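Local coordinates for D-methionine-binding lipoprotein MetQ (Escherichia coli, PDB 4YAH), which binds methionine as the solute-binding component of an ATP-driven ABC permease for D-methionine, at residues A[40-45]-A[202-207]; A[44-49]-A[61-66]; A[92-97]-A[137-142]; A[71-76]-A[85-90]. One frame throughout, in Å; residues are numbered along the deposited sequence.

Contact 1 of 4, residues A[40-45]-A[202-207]; sequences GAEQQV and NTTYAS. With MET (methionine), chain B.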
loop_
_atom_site.group_PDB
_atom_site.type_symbol
_atom_site.label_atom_id
_atom_site.label_comp_id
_atom_site.label_asym_id
_atom_site.label_seq_id
_atom_site.Cartn_x
_atom_site.Cartn_y
_atom_site.Cartn_z
ATOM N N GLY A 40 -5.522 9.193 6.059
ATOM C CA GLY A 40 -6.669 8.383 5.699
ATOM C C GLY A 40 -6.800 7.253 6.687
ATOM O O GLY A 40 -6.406 7.381 7.852
ATOM N N ALA A 41 -7.321 6.135 6.214
ATOM C CA ALA A 41 -7.653 5.040 7.092
ATOM C C ALA A 41 -6.400 4.464 7.740
ATOM O O ALA A 41 -6.475 3.958 8.851
ATOM C CB ALA A 41 -8.395 3.973 6.344
ATOM N N GLU A 42 -5.256 4.534 7.061
ATOM C CA GLU A 42 -4.029 3.984 7.649
ATOM C C GLU A 42 -3.612 4.831 8.852
ATOM O O GLU A 42 -3.128 4.303 9.853
ATOM C CB GLU A 42 -2.891 3.890 6.624
ATOM C CG GLU A 42 -3.151 2.787 5.574
ATOM C CD GLU A 42 -1.993 2.520 4.625
ATOM O OE1 GLU A 42 -2.233 1.913 3.555
ATOM O OE2 GLU A 42 -0.847 2.886 4.927
ATOM N N GLN A 43 -3.813 6.139 8.773
ATOM C CA GLN A 43 -3.551 7.003 9.920
ATOM C C GLN A 43 -4.474 6.647 11.081
ATOM O O GLN A 43 -4.046 6.634 12.233
ATOM C CB GLN A 43 -3.721 8.476 9.552
ATOM C CG GLN A 43 -3.434 9.413 10.720
ATOM C CD GLN A 43 -3.795 10.850 10.425
ATOM O OE1 GLN A 43 -4.041 11.220 9.278
ATOM N NE2 GLN A 43 -3.833 11.671 11.467
ATOM N N GLN A 44 -5.740 6.366 10.783
ATOM C CA GLN A 44 -6.683 5.989 11.831
ATOM C C GLN A 44 -6.199 4.737 12.562
ATOM O O GLN A 44 -6.275 4.661 13.779
ATOM C CB GLN A 44 -8.076 5.742 11.263
ATOM C CG GLN A 44 -8.719 6.945 10.613
ATOM C CD GLN A 44 -10.020 6.568 9.929
ATOM O OE1 GLN A 44 -10.836 5.835 10.498
ATOM N NE2 GLN A 44 -10.207 7.032 8.695
ATOM N N VAL A 45 -5.712 3.753 11.811
ATOM C CA VAL A 45 -5.234 2.511 12.410
ATOM C C VAL A 45 -4.002 2.810 13.255
ATOM O O VAL A 45 -3.854 2.281 14.347
ATOM C CB VAL A 45 -4.928 1.464 11.323
ATOM C CG1 VAL A 45 -4.312 0.205 11.904
ATOM C CG2 VAL A 45 -6.218 1.109 10.578
ATOM N N ASN A 202 -4.302 1.459 -4.719
ATOM C CA ASN A 202 -3.953 1.007 -3.386
ATOM C C ASN A 202 -5.047 1.357 -2.398
ATOM O O ASN A 202 -5.573 2.455 -2.403
ATOM C CB ASN A 202 -2.643 1.638 -2.901
ATOM C CG ASN A 202 -1.489 1.395 -3.845
ATOM O OD1 ASN A 202 -1.265 2.165 -4.781
ATOM N ND2 ASN A 202 -0.731 0.328 -3.596
ATOM N N THR A 203 -5.348 0.434 -1.505
ATOM C CA THR A 203 -6.387 0.671 -0.524
ATOM C C THR A 203 -6.089 1.886 0.349
ATOM O O THR A 203 -7.025 2.528 0.812
ATOM C CB THR A 203 -6.592 -0.578 0.316
ATOM O OG1 THR A 203 -6.861 -1.667 -0.571
ATOM C CG2 THR A 203 -7.757 -0.418 1.267
ATOM N N THR A 204 -4.799 2.208 0.521
ATOM C CA THR A 204 -4.340 3.459 1.160
ATOM C C THR A 204 -5.145 4.669 0.686
ATOM O O THR A 204 -5.684 5.443 1.470
ATOM C CB THR A 204 -2.867 3.767 0.824
ATOM O OG1 THR A 204 -2.044 2.618 1.061
ATOM C CG2 THR A 204 -2.358 4.938 1.646
ATOM N N TYR A 205 -5.190 4.810 -0.633
ATOM C CA TYR A 205 -5.800 5.965 -1.278
ATOM C C TYR A 205 -7.265 5.730 -1.641
ATOM O O TYR A 205 -8.055 6.665 -1.556
ATOM C CB TYR A 205 -4.951 6.359 -2.492
ATOM C CG TYR A 205 -3.515 6.686 -2.093
ATOM C CD1 TYR A 205 -2.467 5.840 -2.425
ATOM C CD2 TYR A 205 -3.228 7.844 -1.374
ATOM C CE1 TYR A 205 -1.159 6.127 -2.039
ATOM C CE2 TYR A 205 -1.918 8.145 -0.979
ATOM C CZ TYR A 205 -0.895 7.278 -1.324
ATOM O OH TYR A 205 0.410 7.566 -0.956
ATOM N N ALA A 206 -7.645 4.500 -1.994
ATOM C CA ALA A 206 -9.063 4.175 -2.209
ATOM C C ALA A 206 -9.893 4.514 -0.975
ATOM O O ALA A 206 -11.011 5.032 -1.068
ATOM C CB ALA A 206 -9.220 2.712 -2.551
ATOM N N SER A 207 -9.324 4.259 0.196
ATOM C CA SER A 207 -10.043 4.492 1.441
ATOM C C SER A 207 -10.262 5.993 1.706
ATOM O O SER A 207 -11.162 6.364 2.446
ATOM C CB SER A 207 -9.293 3.867 2.617
ATOM O OG SER A 207 -8.132 4.614 2.904
HETATM N N MET B . -0.489 0.141 1.582
HETATM C CA MET B . 0.027 -0.064 0.228
HETATM C C MET B . -0.448 -1.400 -0.290
HETATM O O MET B . -0.300 -2.395 0.427
HETATM C CB MET B . 1.558 -0.015 0.215
HETATM C CG MET B . 2.177 -0.031 -1.174
HETATM S SD MET B . 3.982 0.016 -1.175
HETATM C CE MET B . 4.263 1.730 -0.733
HETATM O OXT MET B . -0.954 -1.489 -1.426
HETATM O O HOH W 1 -4.718 5.743 4.373
#
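E42 and T204 reach for each other beside the amino group of the bound methionine, their side chains crossing at a slant. T204 OG1 donates to E42 OE1 at 2.6 Å, coming down on the carboxylate from above its plane, 42° out of it. The glutamate leaves its helix with CG anti to the carbonyl carbon (chi1 -71°) and runs extended from there, which carries the carboxylate out to the threonine. The threonine methyl also touches the carboxylate carbon, CG2 at 3.9 Å from E42 CD, and covers one face of the Y205 ring. E42 OE1 takes a second, weak bond from the ligand, MET N at 3.2 Å, and T204 OG1 is also hydrogen-bonded to Y69 OH. On the ligand's carboxylate, N202 ND2 gives a nearly straight bond to MET OXT, 2.8 Å at 167°; R144 and N229 also hydrogen-bond the ligand. Further back, A41 CB rests on S207 OG at 3.5 Å, while that hydroxyl is tied to T204 O of its own turn. A water accepts from E42 N and donates to T204 O, stitching the backbones together. With an alanine in place of E42, the T204 hydroxyl would probably lose this acceptor and the ligand amine its weak carboxylate partner. The two helix starts come from the two lobes, and a ligand held in the cleft between them marks a periplasmic-type binding protein.

Contact 2 of 4, residues A[44-49]-A[61-66]; sequences QVAEVA and VELVTF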
loop_
_atom_site.group_PDB
_atom_site.type_symbol
_atom_site.label_atom_id
_atom_site.label_comp_id
_atom_site.label_asym_id
_atom_site.label_seq_id
_atom_site.Cartn_x
_atom_site.Cartn_y
_atom_site.Cartn_z
ATOM N N GLN A 44 -5.740 6.366 10.783
ATOM C CA GLN A 44 -6.683 5.989 11.831
ATOM C C GLN A 44 -6.199 4.737 12.562
ATOM O O GLN A 44 -6.275 4.661 13.779
ATOM C CB GLN A 44 -8.076 5.742 11.263
ATOM C CG GLN A 44 -8.719 6.945 10.613
ATOM C CD GLN A 44 -10.020 6.568 9.929
ATOM O OE1 GLN A 44 -10.836 5.835 10.498
ATOM N NE2 GLN A 44 -10.207 7.032 8.695
ATOM N N VAL A 45 -5.712 3.753 11.811
ATOM C CA VAL A 45 -5.234 2.511 12.410
ATOM C C VAL A 45 -4.002 2.810 13.255
ATOM O O VAL A 45 -3.854 2.281 14.347
ATOM C CB VAL A 45 -4.928 1.464 11.323
ATOM C CG1 VAL A 45 -4.312 0.205 11.904
ATOM C CG2 VAL A 45 -6.218 1.109 10.578
ATOM N N ALA A 46 -3.120 3.662 12.745
ATOM C CA ALA A 46 -1.894 4.008 13.460
ATOM C C ALA A 46 -2.224 4.726 14.762
ATOM O O ALA A 46 -1.503 4.580 15.757
ATOM C CB ALA A 46 -0.992 4.867 12.597
ATOM N N GLU A 47 -3.311 5.501 14.752
ATOM C CA GLU A 47 -3.748 6.184 15.966
ATOM C C GLU A 47 -4.115 5.164 17.047
ATOM O O GLU A 47 -3.899 5.409 18.226
ATOM C CB GLU A 47 -4.932 7.125 15.668
ATOM C CG GLU A 47 -4.486 8.404 14.983
ATOM C CD GLU A 47 -5.610 9.399 14.790
ATOM O OE1 GLU A 47 -6.712 9.171 15.339
ATOM O OE2 GLU A 47 -5.380 10.409 14.093
ATOM N N VAL A 48 -4.647 4.014 16.652
ATOM C CA VAL A 48 -4.964 2.986 17.630
ATOM C C VAL A 48 -3.654 2.412 18.197
ATOM O O VAL A 48 -3.547 2.164 19.401
ATOM C CB VAL A 48 -5.835 1.888 17.009
ATOM C CG1 VAL A 48 -6.106 0.770 17.990
ATOM C CG2 VAL A 48 -7.150 2.498 16.535
ATOM N N ALA A 49 -2.655 2.229 17.335
ATOM C CA ALA A 49 -1.343 1.727 17.785
ATOM C C ALA A 49 -0.694 2.705 18.750
ATOM O O ALA A 49 -0.091 2.318 19.745
ATOM C CB ALA A 49 -0.427 1.486 16.606
ATOM N N VAL A 61 4.229 8.126 21.292
ATOM C CA VAL A 61 4.327 8.025 19.839
ATOM C C VAL A 61 3.724 9.253 19.147
ATOM O O VAL A 61 2.571 9.605 19.384
ATOM C CB VAL A 61 3.615 6.769 19.333
ATOM C CG1 VAL A 61 3.658 6.695 17.801
ATOM C CG2 VAL A 61 4.250 5.517 19.955
ATOM N N GLU A 62 4.526 9.887 18.298
ATOM C CA GLU A 62 4.076 10.989 17.464
ATOM C C GLU A 62 3.897 10.493 16.041
ATOM O O GLU A 62 4.850 9.986 15.449
ATOM C CB GLU A 62 5.082 12.139 17.495
ATOM C CG GLU A 62 4.637 13.317 16.671
ATOM C CD GLU A 62 5.633 14.457 16.699
ATOM O OE1 GLU A 62 6.537 14.438 17.560
ATOM O OE2 GLU A 62 5.519 15.374 15.858
ATOM N N LEU A 63 2.694 10.648 15.487
ATOM C CA LEU A 63 2.459 10.296 14.093
ATOM C C LEU A 63 2.783 11.490 13.207
ATOM O O LEU A 63 2.329 12.612 13.459
ATOM C CB LEU A 63 1.018 9.842 13.891
ATOM C CG LEU A 63 0.606 8.648 14.755
ATOM C CD1 LEU A 63 -0.859 8.321 14.538
ATOM C CD2 LEU A 63 1.491 7.411 14.486
ATOM N N VAL A 64 3.635 11.261 12.218
ATOM C CA VAL A 64 3.936 12.250 11.205
ATOM C C VAL A 64 3.253 11.785 9.942
ATOM O O VAL A 64 3.522 10.681 9.483
ATOM C CB VAL A 64 5.443 12.388 10.978
ATOM C CG1 VAL A 64 5.755 13.437 9.929
ATOM C CG2 VAL A 64 6.146 12.747 12.296
ATOM N N THR A 65 2.365 12.611 9.386
ATOM C CA THR A 65 1.529 12.150 8.284
ATOM C C THR A 65 2.058 12.605 6.939
ATOM O O THR A 65 2.629 13.694 6.803
ATOM C CB THR A 65 0.072 12.623 8.430
ATOM O OG1 THR A 65 0.012 14.057 8.419
ATOM C CG2 THR A 65 -0.544 12.090 9.702
ATOM N N PHE A 66 1.854 11.735 5.954
ATOM C CA PHE A 66 2.276 11.934 4.571
ATOM C C PHE A 66 1.098 11.564 3.677
ATOM O O PHE A 66 0.181 10.880 4.126
ATOM C CB PHE A 66 3.487 11.053 4.224
ATOM C CG PHE A 66 4.718 11.361 5.025
ATOM C CD1 PHE A 66 5.668 12.236 4.534
ATOM C CD2 PHE A 66 4.919 10.783 6.269
ATOM C CE1 PHE A 66 6.806 12.531 5.281
ATOM C CE2 PHE A 66 6.040 11.080 7.016
ATOM C CZ PHE A 66 6.984 11.945 6.520
#
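The flat group of this contact, the carboxylate of E47, has neither face nor edge against the strand: L63 meets the glutamate lower down, its CD1 packing on E47 CG at 3.7 Å, the two side chains crossing at about a right angle. The E47 chain stretches on past that methyl, and its OE2 takes a weak hydrogen bond from Q43 NE2 one turn back in the same helix. L63 does most of the work. With its CG anti to the carbonyl carbon (chi1 -58°), it splits its branches over the helix. CD1 sits over the A46–E47 peptide, 3.9 Å from A46 C, and both CD1 and CD2 lie 4.0 Å from A46 CB. A46 is a small residue facing the sheet, and it also touches V37 on the neighbouring strand, while Q50 flanks L63 along the helix. Helix 41-57 and strand 60-66 belong to one beta-alpha-beta unit with strand 32-38, and this is where the helix lies down on the outermost strand of the larger sheet. The chemistry is purely van der Waals: methyls against an alanine, a peptide and the aliphatic part of a glutamate, which leaves the carboxylate to the exposed side, just beyond the apolar seam.

Contact 3 of 4, residues A[92-97]-A[137-142]; sequences LDQQLK and NDPTNL. With MET (methionine), chain B.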
loop_
_atom_site.group_PDB
_atom_site.type_symbol
_atom_site.label_atom_id
_atom_site.label_comp_id
_atom_site.label_asym_id
_atom_site.label_seq_id
_atom_site.Cartn_x
_atom_site.Cartn_y
_atom_site.Cartn_z
ATOM N N LEU A 92 9.983 -1.665 -0.550
ATOM C CA LEU A 92 11.164 -1.365 0.247
ATOM C C LEU A 92 12.432 -1.739 -0.525
ATOM O O LEU A 92 13.355 -0.925 -0.667
ATOM C CB LEU A 92 11.108 -2.111 1.581
ATOM C CG LEU A 92 12.369 -1.991 2.444
ATOM C CD1 LEU A 92 12.617 -0.520 2.766
ATOM C CD2 LEU A 92 12.186 -2.811 3.698
ATOM N N ASP A 93 12.476 -2.971 -1.023
ATOM C CA ASP A 93 13.636 -3.460 -1.771
ATOM C C ASP A 93 13.964 -2.593 -2.980
ATOM O O ASP A 93 15.122 -2.311 -3.253
ATOM C CB ASP A 93 13.403 -4.897 -2.224
ATOM C CG ASP A 93 13.361 -5.876 -1.059
ATOM O OD1 ASP A 93 13.773 -5.498 0.053
ATOM O OD2 ASP A 93 12.915 -7.019 -1.257
ATOM N N GLN A 94 12.933 -2.158 -3.693
ATOM C CA GLN A 94 13.112 -1.293 -4.846
ATOM C C GLN A 94 13.680 0.067 -4.441
ATOM O O GLN A 94 14.492 0.661 -5.154
ATOM C CB GLN A 94 11.772 -1.131 -5.567
ATOM C CG GLN A 94 11.868 -0.419 -6.887
ATOM C CD GLN A 94 12.627 -1.238 -7.901
ATOM O OE1 GLN A 94 12.460 -2.458 -7.978
ATOM N NE2 GLN A 94 13.487 -0.585 -8.665
ATOM N N GLN A 95 13.227 0.558 -3.296
ATOM C CA GLN A 95 13.708 1.823 -2.738
ATOM C C GLN A 95 15.190 1.720 -2.356
ATOM O O GLN A 95 15.957 2.667 -2.563
ATOM C CB GLN A 95 12.872 2.221 -1.520
ATOM C CG GLN A 95 11.458 2.717 -1.867
ATOM C CD GLN A 95 11.424 4.187 -2.141
ATOM O OE1 GLN A 95 11.456 5.000 -1.215
ATOM N NE2 GLN A 95 11.343 4.549 -3.411
ATOM N N LEU A 96 15.584 0.592 -1.774
ATOM C CA LEU A 96 16.994 0.394 -1.443
ATOM C C LEU A 96 17.838 0.450 -2.714
ATOM O O LEU A 96 18.879 1.106 -2.739
ATOM C CB LEU A 96 17.216 -0.932 -0.707
ATOM C CG LEU A 96 16.395 -1.184 0.568
ATOM C CD1 LEU A 96 16.941 -2.382 1.309
ATOM C CD2 LEU A 96 16.333 0.030 1.473
ATOM N N LYS A 97 17.380 -0.219 -3.768
ATOM C CA LYS A 97 18.097 -0.236 -5.044
ATOM C C LYS A 97 18.152 1.150 -5.666
ATOM O O LYS A 97 19.212 1.616 -6.076
ATOM C CB LYS A 97 17.443 -1.208 -6.039
ATOM C CG LYS A 97 17.758 -2.668 -5.825
ATOM C CD LYS A 97 17.290 -3.506 -7.012
ATOM C CE LYS A 97 17.796 -4.946 -6.914
ATOM N NZ LYS A 97 17.505 -5.743 -8.152
ATOM N N ASN A 137 2.436 4.125 -10.772
ATOM C CA ASN A 137 3.596 4.181 -11.667
ATOM C C ASN A 137 4.942 3.792 -11.046
ATOM O O ASN A 137 5.961 3.835 -11.726
ATOM C CB ASN A 137 3.706 5.576 -12.270
ATOM C CG ASN A 137 4.097 6.640 -11.256
ATOM O OD1 ASN A 137 4.230 6.388 -10.055
ATOM N ND2 ASN A 137 4.270 7.853 -11.750
ATOM N N ASP A 138 4.947 3.393 -9.783
ATOM C CA ASP A 138 6.188 2.934 -9.159
ATOM C C ASP A 138 6.375 1.456 -9.518
ATOM O O ASP A 138 5.394 0.729 -9.689
ATOM C CB ASP A 138 6.146 3.149 -7.646
ATOM C CG ASP A 138 5.025 2.381 -6.994
ATOM O OD1 ASP A 138 3.859 2.859 -7.074
ATOM O OD2 ASP A 138 5.313 1.285 -6.443
ATOM N N PRO A 139 7.628 1.000 -9.663
ATOM C CA PRO A 139 7.831 -0.320 -10.297
ATOM C C PRO A 139 7.105 -1.492 -9.661
ATOM O O PRO A 139 6.578 -2.330 -10.413
ATOM C CB PRO A 139 9.345 -0.533 -10.188
ATOM C CG PRO A 139 9.908 0.829 -10.150
ATOM C CD PRO A 139 8.904 1.676 -9.390
ATOM N N THR A 140 7.067 -1.590 -8.336
ATOM C CA THR A 140 6.498 -2.794 -7.745
ATOM C C THR A 140 4.966 -2.736 -7.731
ATOM O O THR A 140 4.316 -3.773 -7.893
ATOM C CB THR A 140 7.024 -3.064 -6.328
ATOM O OG1 THR A 140 6.671 -2.011 -5.434
ATOM C CG2 THR A 140 8.523 -3.212 -6.361
ATOM N N ASN A 141 4.372 -1.560 -7.566
ATOM C CA ASN A 141 2.906 -1.531 -7.551
ATOM C C ASN A 141 2.375 -1.514 -8.970
ATOM O O ASN A 141 1.283 -2.020 -9.223
ATOM C CB ASN A 141 2.395 -0.366 -6.714
ATOM C CG ASN A 141 2.567 -0.632 -5.226
ATOM O OD1 ASN A 141 1.905 -1.500 -4.651
ATOM N ND2 ASN A 141 3.484 0.087 -4.608
ATOM N N LEU A 142 3.161 -0.981 -9.898
ATOM C CA LEU A 142 2.863 -1.139 -11.312
ATOM C C LEU A 142 2.845 -2.626 -11.679
ATOM O O LEU A 142 1.891 -3.119 -12.296
ATOM C CB LEU A 142 3.884 -0.401 -12.172
ATOM C CG LEU A 142 3.793 -0.698 -13.680
ATOM C CD1 LEU A 142 2.434 -0.309 -14.198
ATOM C CD2 LEU A 142 4.886 0.028 -14.424
HETATM N N MET B . -0.489 0.141 1.582
HETATM C CA MET B . 0.027 -0.064 0.228
HETATM C C MET B . -0.448 -1.400 -0.290
HETATM O O MET B . -0.300 -2.395 0.427
HETATM C CB MET B . 1.558 -0.015 0.215
HETATM C CG MET B . 2.177 -0.031 -1.174
HETATM S SD MET B . 3.982 0.016 -1.175
HETATM C CE MET B . 4.263 1.730 -0.733
HETATM O OXT MET B . -0.954 -1.489 -1.426
#
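P139 and T140, at the start of helix 139-151, are the two residues of 137-142 that meet Q94 on helix 89-99. Just ahead of them, D138 is the N-cap: its OD2 accepts from N141 N at 3.2 Å, from above the carboxylate plane, and from N141 ND2 at 2.9 Å on the syn side, close to that plane. Two bonds to one oxygen therefore tie the first turn together and hold the N141 amide in place. P139 comes next and turns its ring toward the opposite helix. The Q94 chain crosses that ring at about a right angle, with Q94 CG 4.0 Å from P139 CG and the carboxamide carbon scarcely farther off. The bend at chi2 (67°) is what lays the glutamine across the ring, while its NE2 hydrogen-bonds to D98 OD2 in its own helix. T140 follows, its CG2 on Q94 CB at 3.9 Å; L164 also touches both Q94 and T140. N141 then turns to the pocket instead. Its ND2 lies 3.5 Å from MET SD, and its OD1 accepts from H88 NE2. L142 continues the helix, its N bonded to D138 O. What passes between the two segments is thus hydrocarbon contact of modest area, while the polar ends look elsewhere, Q94 to D98 in its own helix, N141 to D138 and H88, consistent with a seam between the two lobes that carries little directional bonding of its own.

Contact 4 of 4, residues A[71-76]-A[85-90]; sequences LPNEAL and AFQHKP. With MET (methionine), chain B.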
loop_
_atom_site.group_PDB
_atom_site.type_symbol
_atom_site.label_atom_id
_atom_site.label_comp_id
_atom_site.label_asym_id
_atom_site.label_seq_id
_atom_site.Cartn_x
_atom_site.Cartn_y
_atom_site.Cartn_z
ATOM N N LEU A 71 8.248 10.517 0.167
ATOM C CA LEU A 71 8.774 11.304 1.285
ATOM C C LEU A 71 8.922 10.537 2.607
ATOM O O LEU A 71 9.807 10.858 3.399
ATOM C CB LEU A 71 7.900 12.535 1.520
ATOM C CG LEU A 71 7.834 13.507 0.341
ATOM C CD1 LEU A 71 6.940 14.716 0.680
ATOM C CD2 LEU A 71 9.219 13.956 -0.065
ATOM N N PRO A 72 8.066 9.534 2.874
ATOM C CA PRO A 72 8.285 8.876 4.173
ATOM C C PRO A 72 9.636 8.164 4.307
ATOM O O PRO A 72 10.215 8.148 5.407
ATOM C CB PRO A 72 7.139 7.870 4.254
ATOM C CG PRO A 72 6.066 8.447 3.359
ATOM C CD PRO A 72 6.796 9.120 2.247
ATOM N N ASN A 73 10.147 7.579 3.226
ATOM C CA ASN A 73 11.454 6.943 3.303
ATOM C C ASN A 73 12.585 7.983 3.325
ATOM O O ASN A 73 13.599 7.768 3.989
ATOM C CB ASN A 73 11.648 5.951 2.157
ATOM C CG ASN A 73 11.021 4.615 2.446
ATOM O OD1 ASN A 73 10.763 4.260 3.600
ATOM N ND2 ASN A 73 10.778 3.848 1.396
ATOM N N GLU A 74 12.406 9.104 2.625
ATOM C CA GLU A 74 13.375 10.211 2.699
ATOM C C GLU A 74 13.487 10.729 4.125
ATOM O O GLU A 74 14.590 10.937 4.645
ATOM C CB GLU A 74 12.971 11.365 1.773
ATOM C CG GLU A 74 12.948 11.003 0.294
ATOM C CD GLU A 74 12.849 12.223 -0.623
ATOM O OE1 GLU A 74 12.710 13.361 -0.109
ATOM O OE2 GLU A 74 12.923 12.040 -1.861
ATOM N N ALA A 75 12.337 10.921 4.754
ATOM C CA ALA A 75 12.270 11.448 6.109
ATOM C C ALA A 75 12.972 10.504 7.074
ATOM O O ALA A 75 13.709 10.920 7.953
ATOM C CB ALA A 75 10.821 11.651 6.512
ATOM N N LEU A 76 12.725 9.219 6.904
ATOM C CA LEU A 76 13.344 8.206 7.747
ATOM C C LEU A 76 14.854 8.183 7.562
ATOM O O LEU A 76 15.596 8.176 8.535
ATOM C CB LEU A 76 12.754 6.834 7.425
ATOM C CG LEU A 76 13.346 5.649 8.168
ATOM C CD1 LEU A 76 13.251 5.840 9.673
ATOM C CD2 LEU A 76 12.661 4.363 7.740
ATOM N N ALA A 85 5.481 3.311 8.590
ATOM C CA ALA A 85 4.601 2.174 8.511
ATOM C C ALA A 85 3.664 2.340 7.338
ATOM O O ALA A 85 2.529 2.803 7.505
ATOM C CB ALA A 85 3.826 2.014 9.812
ATOM N N PHE A 86 4.139 1.994 6.143
ATOM C CA PHE A 86 3.348 2.277 4.946
ATOM C C PHE A 86 3.645 1.440 3.708
ATOM O O PHE A 86 2.927 1.570 2.720
ATOM C CB PHE A 86 3.525 3.754 4.549
ATOM C CG PHE A 86 4.763 4.015 3.726
ATOM C CD1 PHE A 86 4.681 4.116 2.350
ATOM C CD2 PHE A 86 6.016 4.124 4.326
ATOM C CE1 PHE A 86 5.808 4.334 1.585
ATOM C CE2 PHE A 86 7.144 4.345 3.560
ATOM C CZ PHE A 86 7.043 4.454 2.197
ATOM N N GLN A 87 4.701 0.628 3.726
ATOM C CA GLN A 87 5.169 -0.029 2.503
ATOM C C GLN A 87 5.298 -1.543 2.656
ATOM O O GLN A 87 5.451 -2.057 3.759
ATOM C CB GLN A 87 6.517 0.575 2.071
ATOM C CG GLN A 87 7.697 0.146 2.931
ATOM C CD GLN A 87 8.877 1.097 2.828
ATOM O OE1 GLN A 87 9.475 1.266 1.753
ATOM N NE2 GLN A 87 9.237 1.705 3.953
ATOM N N HIS A 88 5.195 -2.261 1.536
ATOM C CA HIS A 88 5.449 -3.691 1.533
ATOM C C HIS A 88 6.909 -3.950 1.139
ATOM O O HIS A 88 7.628 -3.009 0.778
ATOM C CB HIS A 88 4.455 -4.447 0.602
ATOM C CG HIS A 88 4.265 -3.852 -0.763
ATOM N ND1 HIS A 88 5.290 -3.689 -1.674
ATOM C CD2 HIS A 88 3.140 -3.418 -1.386
ATOM C CE1 HIS A 88 4.807 -3.157 -2.783
ATOM N NE2 HIS A 88 3.503 -2.991 -2.637
ATOM N N LYS A 89 7.355 -5.207 1.215
ATOM C CA LYS A 89 8.776 -5.494 1.048
ATOM C C LYS A 89 9.256 -5.302 -0.384
ATOM O O LYS A 89 10.356 -4.816 -0.588
ATOM C CB LYS A 89 9.136 -6.916 1.516
ATOM C CG LYS A 89 10.659 -7.104 1.561
ATOM C CD LYS A 89 11.091 -8.342 2.311
ATOM C CE LYS A 89 12.623 -8.484 2.263
ATOM N NZ LYS A 89 13.076 -8.873 0.886
ATOM N N PRO A 90 8.445 -5.679 -1.394
ATOM C CA PRO A 90 8.953 -5.369 -2.735
ATOM C C PRO A 90 9.242 -3.878 -2.920
ATOM O O PRO A 90 10.259 -3.513 -3.522
ATOM C CB PRO A 90 7.828 -5.854 -3.646
ATOM C CG PRO A 90 7.228 -6.990 -2.900
ATOM C CD PRO A 90 7.263 -6.554 -1.445
HETATM N N MET B . -0.489 0.141 1.582
HETATM C CA MET B . 0.027 -0.064 0.228
HETATM C C MET B . -0.448 -1.400 -0.290
HETATM O O MET B . -0.300 -2.395 0.427
HETATM C CB MET B . 1.558 -0.015 0.215
HETATM C CG MET B . 2.177 -0.031 -1.174
HETATM S SD MET B . 3.982 0.016 -1.175
HETATM C CE MET B . 4.263 1.730 -0.733
HETATM O OXT MET B . -0.954 -1.489 -1.426
#
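N73 and Q87 meet amide to amide, coming from opposite directions, and each serves the other as both donor and acceptor. N73 ND2 gives an almost straight bond to Q87 OE1, 2.9 Å at 176°, with the acceptor lying in the N73 amide plane. The return bond, Q87 NE2 to N73 OD1 at 3.0 Å, lands on a lone pair in the carbonyl plane. With the two amides twisted 27° apart, the ring of bonds is slightly puckered. Both N73 atoms are used again: ND2 donates to Q95 OE1 and OD1 accepts from N84 ND2, so this buried amide is fully engaged and its flip state fixed. Beside it stands the F86 ring. P72 CB makes a CH-pi contact over one face, 4.0 Å from the F86 ring centroid; Q87 CB covers the opposite face, and N73 OD1 approaches the edge, 3.6 Å from F86 CE2. H88 ND1 caps Y91 N, while MET SD sits over one face of the imidazole, 3.4 Å from H88 NE2. A leucine in place of N73 would probably take both strong partners from the Q87 amide, leaving a weak bond to N84 OD1 to hold its rotation. Helix 71-78 connects the parallel strands 60-66 and 83-88 as a beta-alpha-beta crossover and backs the strand end, whose F86, Q87 and H88 line the thioether side of the pocket.

Contacts 1, 3 and 4 surround the bound methionine and touch it: contact 1 at its amino and carboxylate end, contact 3 near its sulfur, contact 4 along its side chain from CB to the thioether. Contacts 3 and 4 are neighbours, with centres about 10 Å apart, joined by Q95 OE1 to N73 ND2 (2.9 Å) and N141 OD1 to H88 NE2 (3.0 Å). Contacts 1 and 3 both bridge the lobes, about 19 Å apart between centres. Contact 2 lies behind contact 1 on the same helix, with the side chain of A46 about 12 Å from the methionine; its strand reaches contact 4 through F66, whose ring packs on P72, L71 and A75.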